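Local atomic coordinates of N-alpha-acetyltransferase (Sulfolobus solfataricus P2, PDB entry 4R3L), a protein that transfers the acetyl group of acetyl-CoA to the free alpha-amino group at protein N termini, preferring serine but also accepting alanine and methionine. Residues Y125-V130 / K148-Y153; A137-L142 / Y161-P166. One frame throughout, in Å; residues are numbered along the deposited sequence.

Interaction 1 of 2, residues Y125-V130 / K148-Y153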
ATOM      1  N   TYR A 125      -7.048   0.451  -4.460  1.00 17.75           N
ATOM      2  CA  TYR A 125      -7.663   0.883  -3.222  1.00 19.38           C
ATOM      3  C   TYR A 125      -6.884   0.420  -2.004  1.00 17.63           C
ATOM      4  O   TYR A 125      -5.931  -0.364  -2.103  1.00 17.83           O
ATOM      5  CB  TYR A 125      -9.108   0.379  -3.133  1.00 21.19           C
ATOM      6  CG  TYR A 125      -9.244  -1.098  -2.816  1.00 18.45           C
ATOM      7  CD1 TYR A 125      -9.587  -1.523  -1.541  1.00 20.43           C
ATOM      8  CD2 TYR A 125      -9.034  -2.059  -3.792  1.00 19.21           C
ATOM      9  CE1 TYR A 125      -9.730  -2.851  -1.247  1.00 21.09           C
ATOM     10  CE2 TYR A 125      -9.177  -3.410  -3.504  1.00 20.52           C
ATOM     11  CZ  TYR A 125      -9.521  -3.795  -2.230  1.00 22.58           C
ATOM     12  OH  TYR A 125      -9.657  -5.127  -1.932  1.00 24.14           O
ATOM     13  N   LEU A 126      -7.303   0.923  -0.852  1.00 17.70           N
ATOM     14  CA  LEU A 126      -6.623   0.652   0.399  1.00 20.97           C
ATOM     15  C   LEU A 126      -7.552   0.984   1.541  1.00 22.41           C
ATOM     16  O   LEU A 126      -8.595   1.610   1.340  1.00 20.48           O
ATOM     17  CB  LEU A 126      -5.335   1.474   0.501  1.00 17.41           C
ATOM     18  CG  LEU A 126      -5.530   2.987   0.340  1.00 21.72           C
ATOM     19  CD1 LEU A 126      -5.905   3.707   1.652  1.00 22.86           C
ATOM     20  CD2 LEU A 126      -4.303   3.630  -0.285  1.00 26.51           C
ATOM     21  N   GLU A 127      -7.153   0.582   2.738  1.00 15.98           N
ATOM     22  CA  GLU A 127      -7.856   0.965   3.954  1.00 19.92           C
ATOM     23  C   GLU A 127      -6.961   1.883   4.789  1.00 27.52           C
ATOM     24  O   GLU A 127      -5.750   1.677   4.846  1.00 23.31           O
ATOM     25  CB  GLU A 127      -8.250  -0.278   4.755  1.00 24.45           C
ATOM     26  CG  GLU A 127      -9.415  -1.076   4.177  1.00 24.08           C
ATOM     27  CD  GLU A 127      -9.009  -2.045   3.087  1.00 33.48           C
ATOM     28  OE1 GLU A 127      -7.838  -2.479   3.063  1.00 28.43           O
ATOM     29  OE2 GLU A 127      -9.877  -2.389   2.252  1.00 38.45           O
ATOM     30  N   VAL A 128      -7.522   2.907   5.430  1.00 20.58           N
ATOM     31  CA  VAL A 128      -6.690   3.745   6.305  1.00 24.55           C
ATOM     32  C   VAL A 128      -7.455   4.134   7.582  1.00 22.58           C
ATOM     33  O   VAL A 128      -8.633   4.436   7.505  1.00 23.18           O
ATOM     34  CB  VAL A 128      -6.199   5.008   5.558  1.00 26.06           C
ATOM     35  CG1 VAL A 128      -7.366   5.810   5.005  1.00 22.17           C
ATOM     36  CG2 VAL A 128      -5.318   5.869   6.448  1.00 27.23           C
ATOM     37  N   ARG A 129      -6.799   4.083   8.743  1.00 26.33           N
ATOM     38  CA  ARG A 129      -7.439   4.509   9.997  1.00 25.10           C
ATOM     39  C   ARG A 129      -7.979   5.926   9.865  1.00 30.19           C
ATOM     40  O   ARG A 129      -7.296   6.799   9.349  1.00 27.76           O
ATOM     41  CB  ARG A 129      -6.459   4.443  11.177  1.00 31.51           C
ATOM     42  CG  ARG A 129      -6.136   3.050  11.652  1.00 35.24           C
ATOM     43  CD  ARG A 129      -5.258   3.067  12.907  1.00 38.49           C
ATOM     44  NE  ARG A 129      -4.872   1.720  13.326  1.00 41.00           N
ATOM     45  CZ  ARG A 129      -5.494   1.022  14.274  1.00 45.79           C
ATOM     46  NH1 ARG A 129      -6.536   1.548  14.911  1.00 44.63           N
ATOM     47  NH2 ARG A 129      -5.077  -0.202  14.592  1.00 44.37           N
ATOM     48  N   VAL A 130      -9.197   6.166  10.334  1.00 28.36           N
ATOM     49  CA  VAL A 130      -9.784   7.508  10.241  1.00 31.83           C
ATOM     50  C   VAL A 130      -8.973   8.568  11.002  1.00 31.86           C
ATOM     51  O   VAL A 130      -9.111   9.763  10.753  1.00 34.65           O
ATOM     52  CB  VAL A 130     -11.239   7.512  10.751  1.00 33.59           C
ATOM     53  CG1 VAL A 130     -12.099   6.626   9.866  1.00 30.76           C
ATOM     54  CG2 VAL A 130     -11.298   7.045  12.209  1.00 31.99           C
ATOM     55  N   LYS A 148     -15.918   4.091   0.851  1.00 45.00           N
ATOM     56  CA  LYS A 148     -16.684   3.348   1.859  1.00 44.03           C
ATOM     57  C   LYS A 148     -16.117   3.595   3.250  1.00 42.35           C
ATOM     58  O   LYS A 148     -14.976   4.030   3.405  1.00 32.53           O
ATOM     59  CB  LYS A 148     -16.686   1.839   1.569  1.00 39.92           C
ATOM     60  CG  LYS A 148     -17.283   1.441   0.223  1.00 50.28           C
ATOM     61  CD  LYS A 148     -17.880   0.036   0.243  1.00 55.50           C
ATOM     62  CE  LYS A 148     -16.817  -1.031   0.397  1.00 44.17           C
ATOM     63  NZ  LYS A 148     -17.355  -2.388   0.090  1.00 50.32           N
ATOM     64  N   VAL A 149     -16.916   3.319   4.274  1.00 40.83           N
ATOM     65  CA  VAL A 149     -16.400   3.372   5.636  1.00 42.09           C
ATOM     66  C   VAL A 149     -16.526   2.007   6.283  1.00 43.97           C
ATOM     67  O   VAL A 149     -17.614   1.604   6.686  1.00 44.23           O
ATOM     68  CB  VAL A 149     -17.124   4.422   6.485  1.00 47.06           C
ATOM     69  CG1 VAL A 149     -16.644   4.357   7.931  1.00 42.66           C
ATOM     70  CG2 VAL A 149     -16.893   5.803   5.903  1.00 46.61           C
ATOM     71  N   LEU A 150     -15.412   1.285   6.361  1.00 34.88           N
ATOM     72  CA  LEU A 150     -15.426  -0.039   6.959  1.00 34.17           C
ATOM     73  C   LEU A 150     -15.510   0.095   8.474  1.00 34.49           C
ATOM     74  O   LEU A 150     -14.525   0.388   9.149  1.00 27.86           O
ATOM     75  CB  LEU A 150     -14.188  -0.835   6.536  1.00 35.17           C
ATOM     76  CG  LEU A 150     -13.974  -0.904   5.022  1.00 31.96           C
ATOM     77  CD1 LEU A 150     -12.905  -1.927   4.685  1.00 40.41           C
ATOM     78  CD2 LEU A 150     -15.267  -1.230   4.288  1.00 37.48           C
ATOM     79  N   LYS A 151     -16.705  -0.107   9.017  1.00 35.86           N
ATOM     80  CA  LYS A 151     -16.897   0.075  10.449  1.00 32.09           C
ATOM     81  C   LYS A 151     -16.189  -1.021  11.257  1.00 25.85           C
ATOM     82  O   LYS A 151     -16.298  -2.212  10.938  1.00 28.19           O
ATOM     83  CB  LYS A 151     -18.391   0.115  10.770  1.00 38.49           C
ATOM     84  CG  LYS A 151     -19.121   1.232  10.038  1.00 35.32           C
ATOM     85  CD  LYS A 151     -20.554   0.852   9.701  1.00 45.73           C
ATOM     86  CE  LYS A 151     -21.296   2.009   9.050  1.00 43.83           C
ATOM     87  NZ  LYS A 151     -20.579   2.511   7.834  1.00 50.42           N
ATOM     88  N   GLY A 152     -15.448  -0.597  12.278  1.00 27.15           N
ATOM     89  CA  GLY A 152     -14.732  -1.498  13.166  1.00 30.53           C
ATOM     90  C   GLY A 152     -13.712  -2.351  12.438  1.00 31.82           C
ATOM     91  O   GLY A 152     -13.475  -3.496  12.806  1.00 28.52           O
ATOM     92  N   TYR A 153     -13.105  -1.788  11.399  1.00 23.47           N
ATOM     93  CA  TYR A 153     -12.144  -2.520  10.588  1.00 24.88           C
ATOM     94  C   TYR A 153     -10.904  -2.954  11.379  1.00 22.76           C
ATOM     95  O   TYR A 153     -10.369  -4.030  11.139  1.00 26.32           O
ATOM     96  CB  TYR A 153     -11.717  -1.676   9.372  1.00 25.26           C
ATOM     97  CG  TYR A 153     -10.851  -2.438   8.393  1.00 24.30           C
ATOM     98  CD1 TYR A 153     -11.399  -3.413   7.572  1.00 23.94           C
ATOM     99  CD2 TYR A 153      -9.490  -2.189   8.295  1.00 26.55           C
ATOM    100  CE1 TYR A 153     -10.613  -4.125   6.681  1.00 27.43           C
ATOM    101  CE2 TYR A 153      -8.695  -2.895   7.407  1.00 31.49           C
ATOM    102  CZ  TYR A 153      -9.263  -3.859   6.604  1.00 30.40           C
ATOM    103  OH  TYR A 153      -8.487  -4.561   5.714  1.00 36.75           O
TER
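Glu127 and Tyr153 meet by a CH-pi contact: CG of Glu127 lies over one face of the phenol ring, 4.0 Å from the ring centroid and displaced toward the rim. The two side chains cross at about a right angle, yet the carboxylate plane is turned only 27° from that of the ring. Apolar packing adds a second partner, for the same Glu127 CG touches CD1 of Leu150 at 3.6 Å. The methylene thus rests against an aromatic face and, on an adjacent side, a leucine branch. Tyr153 sends its ring back to the glutamate because its CG is anti to the backbone N (chi1 -173°), at the end of a type II turn from Leu150 to Tyr153 in which Gly152 takes positive phi.

Glu127 OE1 is hydrogen-bonded to His88, with which Glu127 forms the experimentally defined zinc-binding site, and also lies 3.4 Å from Tyr153 OH. An alanine here would remove CG and the carboxylate, and would probably leave His88 without its hydrogen-bond mate and a gap beside the Tyr153 ring and Leu150 CD1.

The bound peptide also packs on Glu127 and Tyr153, consistent with a wall of the substrate cleft. Strand 123-129 meets the end of strand 145-150 and the turn that follows it, across strand 160-166, which lies between them in the sheet, while helix 133-141 packs on Leu126 and Val128.

Interaction 2 of 2, residues A137-L142 / Y161-P166. With COA (coenzyme A), chain C.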
ATOM      1  N   ALA A 137      -4.128  12.546   3.898  1.00 34.41           N
ATOM      2  CA  ALA A 137      -3.722  13.703   3.106  1.00 30.89           C
ATOM      3  C   ALA A 137      -2.979  13.252   1.855  1.00 25.31           C
ATOM      4  O   ALA A 137      -3.233  13.761   0.762  1.00 32.25           O
ATOM      5  CB  ALA A 137      -2.849  14.641   3.934  1.00 36.46           C
ATOM      6  N   LEU A 138      -2.067  12.301   2.041  1.00 31.10           N
ATOM      7  CA  LEU A 138      -1.285  11.718   0.956  1.00 28.65           C
ATOM      8  C   LEU A 138      -2.229  11.204  -0.133  1.00 33.42           C
ATOM      9  O   LEU A 138      -2.175  11.644  -1.284  1.00 33.08           O
ATOM     10  CB  LEU A 138      -0.396  10.594   1.505  1.00 32.01           C
ATOM     11  CG  LEU A 138       0.268   9.562   0.592  1.00 27.36           C
ATOM     12  CD1 LEU A 138       1.419  10.180  -0.155  1.00 29.33           C
ATOM     13  CD2 LEU A 138       0.729   8.334   1.394  1.00 28.02           C
ATOM     14  N   TYR A 139      -3.123  10.299   0.254  1.00 27.05           N
ATOM     15  CA  TYR A 139      -4.044   9.678  -0.693  1.00 26.74           C
ATOM     16  C   TYR A 139      -4.983  10.678  -1.380  1.00 23.30           C
ATOM     17  O   TYR A 139      -5.272  10.555  -2.574  1.00 24.62           O
ATOM     18  CB  TYR A 139      -4.860   8.596   0.022  1.00 20.74           C
ATOM     19  CG  TYR A 139      -4.016   7.592   0.789  1.00 22.92           C
ATOM     20  CD1 TYR A 139      -2.801   7.131   0.290  1.00 26.69           C
ATOM     21  CD2 TYR A 139      -4.434   7.109   2.016  1.00 22.60           C
ATOM     22  CE1 TYR A 139      -2.041   6.205   1.001  1.00 27.00           C
ATOM     23  CE2 TYR A 139      -3.683   6.205   2.725  1.00 22.90           C
ATOM     24  CZ  TYR A 139      -2.486   5.756   2.222  1.00 27.29           C
ATOM     25  OH  TYR A 139      -1.756   4.835   2.951  1.00 26.95           O
ATOM     26  N   GLU A 140      -5.489  11.658  -0.645  1.00 29.36           N
ATOM     27  CA  GLU A 140      -6.359  12.648  -1.287  1.00 30.20           C
ATOM     28  C   GLU A 140      -5.570  13.493  -2.304  1.00 32.50           C
ATOM     29  O   GLU A 140      -6.092  13.860  -3.357  1.00 31.67           O
ATOM     30  CB  GLU A 140      -7.039  13.538  -0.240  1.00 34.15           C
ATOM     31  CG  GLU A 140      -8.164  12.828   0.518  1.00 40.39           C
ATOM     32  CD  GLU A 140      -8.740  13.667   1.647  1.00 46.08           C
ATOM     33  OE1 GLU A 140      -8.079  14.645   2.057  1.00 45.75           O
ATOM     34  OE2 GLU A 140      -9.852  13.342   2.123  1.00 50.17           O
ATOM     35  N   LYS A 141      -4.303  13.762  -2.008  1.00 31.57           N
ATOM     36  CA  LYS A 141      -3.444  14.464  -2.964  1.00 35.55           C
ATOM     37  C   LYS A 141      -3.260  13.667  -4.253  1.00 35.03           C
ATOM     38  O   LYS A 141      -3.110  14.245  -5.325  1.00 32.36           O
ATOM     39  CB  LYS A 141      -2.076  14.772  -2.349  1.00 36.95           C
ATOM     40  CG  LYS A 141      -1.961  16.165  -1.740  1.00 45.90           C
ATOM     41  CD  LYS A 141      -0.574  16.758  -1.976  1.00 44.84           C
ATOM     42  CE  LYS A 141      -0.450  18.161  -1.384  1.00 56.89           C
ATOM     43  NZ  LYS A 141      -1.396  19.152  -1.981  1.00 58.63           N
ATOM     44  N   LEU A 142      -3.271  12.338  -4.141  1.00 31.54           N
ATOM     45  CA  LEU A 142      -3.101  11.448  -5.290  1.00 27.74           C
ATOM     46  C   LEU A 142      -4.443  11.076  -5.887  1.00 23.32           C
ATOM     47  O   LEU A 142      -4.556  10.109  -6.641  1.00 27.20           O
ATOM     48  CB  LEU A 142      -2.339  10.177  -4.891  1.00 27.70           C
ATOM     49  CG  LEU A 142      -0.811  10.235  -4.968  1.00 35.77           C
ATOM     50  CD1 LEU A 142      -0.261  11.396  -4.168  1.00 33.83           C
ATOM     51  CD2 LEU A 142      -0.206   8.932  -4.482  1.00 35.10           C
ATOM     52  N   TYR A 161     -11.366   4.231   6.524  1.00 24.92           N
ATOM     53  CA  TYR A 161     -11.872   4.673   5.244  1.00 22.31           C
ATOM     54  C   TYR A 161     -11.391   3.703   4.187  1.00 24.19           C
ATOM     55  O   TYR A 161     -10.208   3.395   4.151  1.00 24.13           O
ATOM     56  CB  TYR A 161     -11.371   6.075   4.885  1.00 27.16           C
ATOM     57  CG  TYR A 161     -11.871   7.204   5.749  1.00 33.00           C
ATOM     58  CD1 TYR A 161     -13.223   7.501   5.829  1.00 31.40           C
ATOM     59  CD2 TYR A 161     -10.978   8.014   6.442  1.00 30.44           C
ATOM     60  CE1 TYR A 161     -13.672   8.552   6.609  1.00 30.52           C
ATOM     61  CE2 TYR A 161     -11.417   9.064   7.217  1.00 30.36           C
ATOM     62  CZ  TYR A 161     -12.764   9.329   7.301  1.00 38.58           C
ATOM     63  OH  TYR A 161     -13.194  10.385   8.085  1.00 35.75           O
ATOM     64  N   LEU A 162     -12.282   3.240   3.320  1.00 20.89           N
ATOM     65  CA  LEU A 162     -11.842   2.581   2.097  1.00 22.37           C
ATOM     66  C   LEU A 162     -11.645   3.669   1.050  1.00 25.61           C
ATOM     67  O   LEU A 162     -12.600   4.312   0.628  1.00 23.98           O
ATOM     68  CB  LEU A 162     -12.844   1.534   1.603  1.00 26.56           C
ATOM     69  CG  LEU A 162     -12.268   0.497   0.619  1.00 21.90           C
ATOM     70  CD1 LEU A 162     -13.112  -0.767   0.605  1.00 36.60           C
ATOM     71  CD2 LEU A 162     -12.165   1.033  -0.804  1.00 24.66           C
ATOM     72  N   MET A 163     -10.402   3.891   0.652  1.00 20.33           N
ATOM     73  CA  MET A 163     -10.118   4.932  -0.317  1.00 21.02           C
ATOM     74  C   MET A 163      -9.725   4.277  -1.626  1.00 22.64           C
ATOM     75  O   MET A 163      -9.017   3.266  -1.631  1.00 19.33           O
ATOM     76  CB  MET A 163      -9.044   5.855   0.230  1.00 22.26           C
ATOM     77  CG  MET A 163      -9.533   6.569   1.493  1.00 25.08           C
ATOM     78  SD  MET A 163      -8.454   7.885   2.004  1.00 30.22           S
ATOM     79  CE  MET A 163      -8.686   9.044   0.654  1.00 27.69           C
ATOM     80  N   ALA A 164     -10.225   4.814  -2.730  1.00 17.86           N
ATOM     81  CA  ALA A 164     -10.033   4.166  -4.017  1.00 14.19           C
ATOM     82  C   ALA A 164      -9.920   5.173  -5.138  1.00 20.55           C
ATOM     83  O   ALA A 164     -10.392   6.306  -5.031  1.00 22.52           O
ATOM     84  CB  ALA A 164     -11.160   3.209  -4.306  1.00 22.43           C
ATOM     85  N   ARG A 165      -9.300   4.749  -6.223  1.00 20.91           N
ATOM     86  CA  ARG A 165      -9.347   5.555  -7.434  1.00 27.46           C
ATOM     87  C   ARG A 165      -9.160   4.666  -8.652  1.00 24.41           C
ATOM     88  O   ARG A 165      -8.495   3.625  -8.575  1.00 26.29           O
ATOM     89  CB  ARG A 165      -8.289   6.657  -7.397  1.00 24.81           C
ATOM     90  CG  ARG A 165      -6.883   6.169  -7.160  1.00 25.86           C
ATOM     91  CD  ARG A 165      -5.866   7.183  -7.690  1.00 28.37           C
ATOM     92  NE  ARG A 165      -5.773   7.111  -9.141  1.00 38.62           N
ATOM     93  CZ  ARG A 165      -4.964   7.855  -9.892  1.00 38.00           C
ATOM     94  NH1 ARG A 165      -4.162   8.754  -9.334  1.00 33.87           N
ATOM     95  NH2 ARG A 165      -4.959   7.695 -11.205  1.00 37.76           N
ATOM     96  N   PRO A 166      -9.769   5.055  -9.778  1.00 25.34           N
ATOM     97  CA  PRO A 166      -9.536   4.341 -11.037  1.00 24.66           C
ATOM     98  C   PRO A 166      -8.082   4.431 -11.468  1.00 26.84           C
ATOM     99  O   PRO A 166      -7.367   5.361 -11.072  1.00 27.71           O
ATOM    100  CB  PRO A 166     -10.445   5.077 -12.034  1.00 36.75           C
ATOM    101  CG  PRO A 166     -11.458   5.784 -11.186  1.00 32.74           C
ATOM    102  CD  PRO A 166     -10.722   6.169  -9.945  1.00 29.22           C
TER
HETATM  103  N1A COA C 400       0.656  16.061   7.559  1.00 42.62           N
HETATM  104  C2A COA C 400      -0.009  16.608   6.520  1.00 47.28           C
HETATM  105  N3A COA C 400       0.168  16.151   5.278  1.00 46.38           N
HETATM  106  C4A COA C 400       1.031  15.118   5.032  1.00 41.82           C
HETATM  107  C5A COA C 400       1.731  14.535   6.078  1.00 38.55           C
HETATM  108  C6A COA C 400       1.525  15.036   7.373  1.00 42.09           C
HETATM  109  N6A COA C 400       2.238  14.452   8.504  1.00 39.79           N
HETATM  110  N7A COA C 400       2.518  13.525   5.538  1.00 38.31           N
HETATM  111  C8A COA C 400       2.300  13.502   4.194  1.00 37.36           C
HETATM  112  N9A COA C 400       1.398  14.451   3.875  1.00 36.93           N
HETATM  113  C1B COA C 400       0.898  14.780   2.530  1.00 43.06           C
HETATM  114  C2B COA C 400       1.437  16.087   2.098  1.00 44.21           C
HETATM  115  O2B COA C 400       0.564  16.711   1.225  1.00 44.25           O
HETATM  116  C3B COA C 400       2.625  15.715   1.368  1.00 40.72           C
HETATM  117  O3B COA C 400       3.002  16.758   0.560  1.00 46.55           O
HETATM  118  P3B COA C 400       4.108  17.754   1.054  1.00 57.95           P
HETATM  119  O7A COA C 400       4.658  18.554  -0.127  1.00 57.29           O
HETATM  120  O8A COA C 400       5.214  16.989   1.665  1.00 43.01           O
HETATM  121  O9A COA C 400       3.526  18.688   2.071  1.00 50.17           O
HETATM  122  C4B COA C 400       2.137  14.553   0.604  1.00 38.69           C
HETATM  123  O4B COA C 400       1.343  13.849   1.527  1.00 36.14           O
HETATM  124  C5B COA C 400       3.234  13.673   0.172  1.00 36.19           C
HETATM  125  O5B COA C 400       3.822  12.971   1.231  1.00 30.71           O
HETATM  126  P1A COA C 400       5.080  12.023   1.116  1.00 27.49           P
HETATM  127  O1A COA C 400       6.350  12.758   1.451  1.00 26.39           O
HETATM  128  O2A COA C 400       5.116  11.412  -0.224  1.00 23.34           O
HETATM  129  O3A COA C 400       4.787  10.955   2.267  1.00 26.02           O
HETATM  130  P2A COA C 400       5.852  10.306   3.232  1.00 28.07           P
HETATM  131  O4A COA C 400       6.271  11.257   4.342  1.00 30.16           O
HETATM  132  O5A COA C 400       7.025   9.797   2.455  1.00 24.42           O
HETATM  133  O6A COA C 400       5.133   9.041   3.918  1.00 24.89           O
HETATM  134  CBP COA C 400       3.330   8.015   5.203  1.00 22.34           C
HETATM  135  CCP COA C 400       3.791   9.133   4.220  1.00 27.64           C
HETATM  136  CDP COA C 400       1.882   8.231   5.554  1.00 26.28           C
HETATM  137  CEP COA C 400       3.513   6.678   4.489  1.00 25.61           C
HETATM  138  CAP COA C 400       4.236   8.135   6.408  1.00 29.45           C
HETATM  139  OAP COA C 400       3.908   9.242   7.250  1.00 29.36           O
HETATM  140  C9P COA C 400       4.253   6.917   7.313  1.00 26.20           C
HETATM  141  O9P COA C 400       5.007   5.940   7.061  1.00 27.72           O
HETATM  142  N8P COA C 400       3.437   6.841   8.505  1.00 28.73           N
HETATM  143  C7P COA C 400       3.426   5.688   9.401  1.00 30.22           C
HETATM  144  C6P COA C 400       2.923   4.383   8.719  1.00 34.65           C
HETATM  145  C5P COA C 400       1.573   4.565   8.031  1.00 31.66           C
HETATM  146  O5P COA C 400       0.649   5.134   8.667  1.00 31.23           O
HETATM  147  N4P COA C 400       1.378   4.106   6.654  1.00 30.42           N
HETATM  148  C3P COA C 400       0.100   4.292   5.996  1.00 30.71           C
HETATM  149  C2P COA C 400      -1.091   3.492   6.506  1.00 40.76           C
HETATM  150  S1P COA C 400      -2.521   3.376   5.480  1.00 52.53           S
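Met163 brings its thioether up beside Tyr139, its SD 5.4 Å from the ring centroid and 76° off the ring normal, a Met-aromatic contact made at the edge. The methyl group finishes the packing: CE lies 3.9 Å from Tyr139 CB and 3.8 Å from Glu140 CG. A bend at chi3 (67°) turns this CE toward the helix, where it touches two successive residues. Glu140 meets it through its aliphatic part, although its CB points away from the strand.

The tyrosine also reaches the cofactor. Its OH lies 3.0 Å from S1P of coenzyme A, and the sulfur, like that of Met163, sits near the ring plane. Met163 is therefore a second-shell residue, packed against a side chain that reaches the thiol end where the acetyl group is carried. Along the same helix, Ala137 CB approaches the adenine at N3A.

Polar contact is concentrated where the helix ends. Arg165 NH1 donates to Leu142 O at 3.0 Å, with the acceptor 19° out of the guanidinium plane, while NE bonds to Pro166 O at 3.1 Å almost within that plane. Two backbone carbonyls thus fix the rotation of the guanidinium.

Helix 133-141 is in this way laid on strand 160-166 of the GNAT sheet, with helix 103-119 packing on Leu138, Leu142 and Arg165. Strand 123-129 pairs with strand 160-166 through the backbones of Leu126 and Met163, while Ile124 packs on Arg165.

How the interactions relate
From the N terminus, strand 123-129 leads into helix 133-141, then strand 145-150 and finally strand 160-166. Interaction 1 closes a loop of 17 intervening residues that includes the helix; interaction 2 begins on that helix and closes over 18 residues that include strand 145-150. Their segments alternate, so the two loops cross. Strand 160-166 is the structural link, antiparallel to both partners of interaction 1: Tyr161 N probably bonds to Val128 O, and Leu162 N to Lys148 O. Leu126 CD1 packs on Tyr139 CE2 at 3.5 Å. Together the contacts tie the C-terminal strands and helix 133-141 of the GNAT fold to the zinc site and coenzyme A.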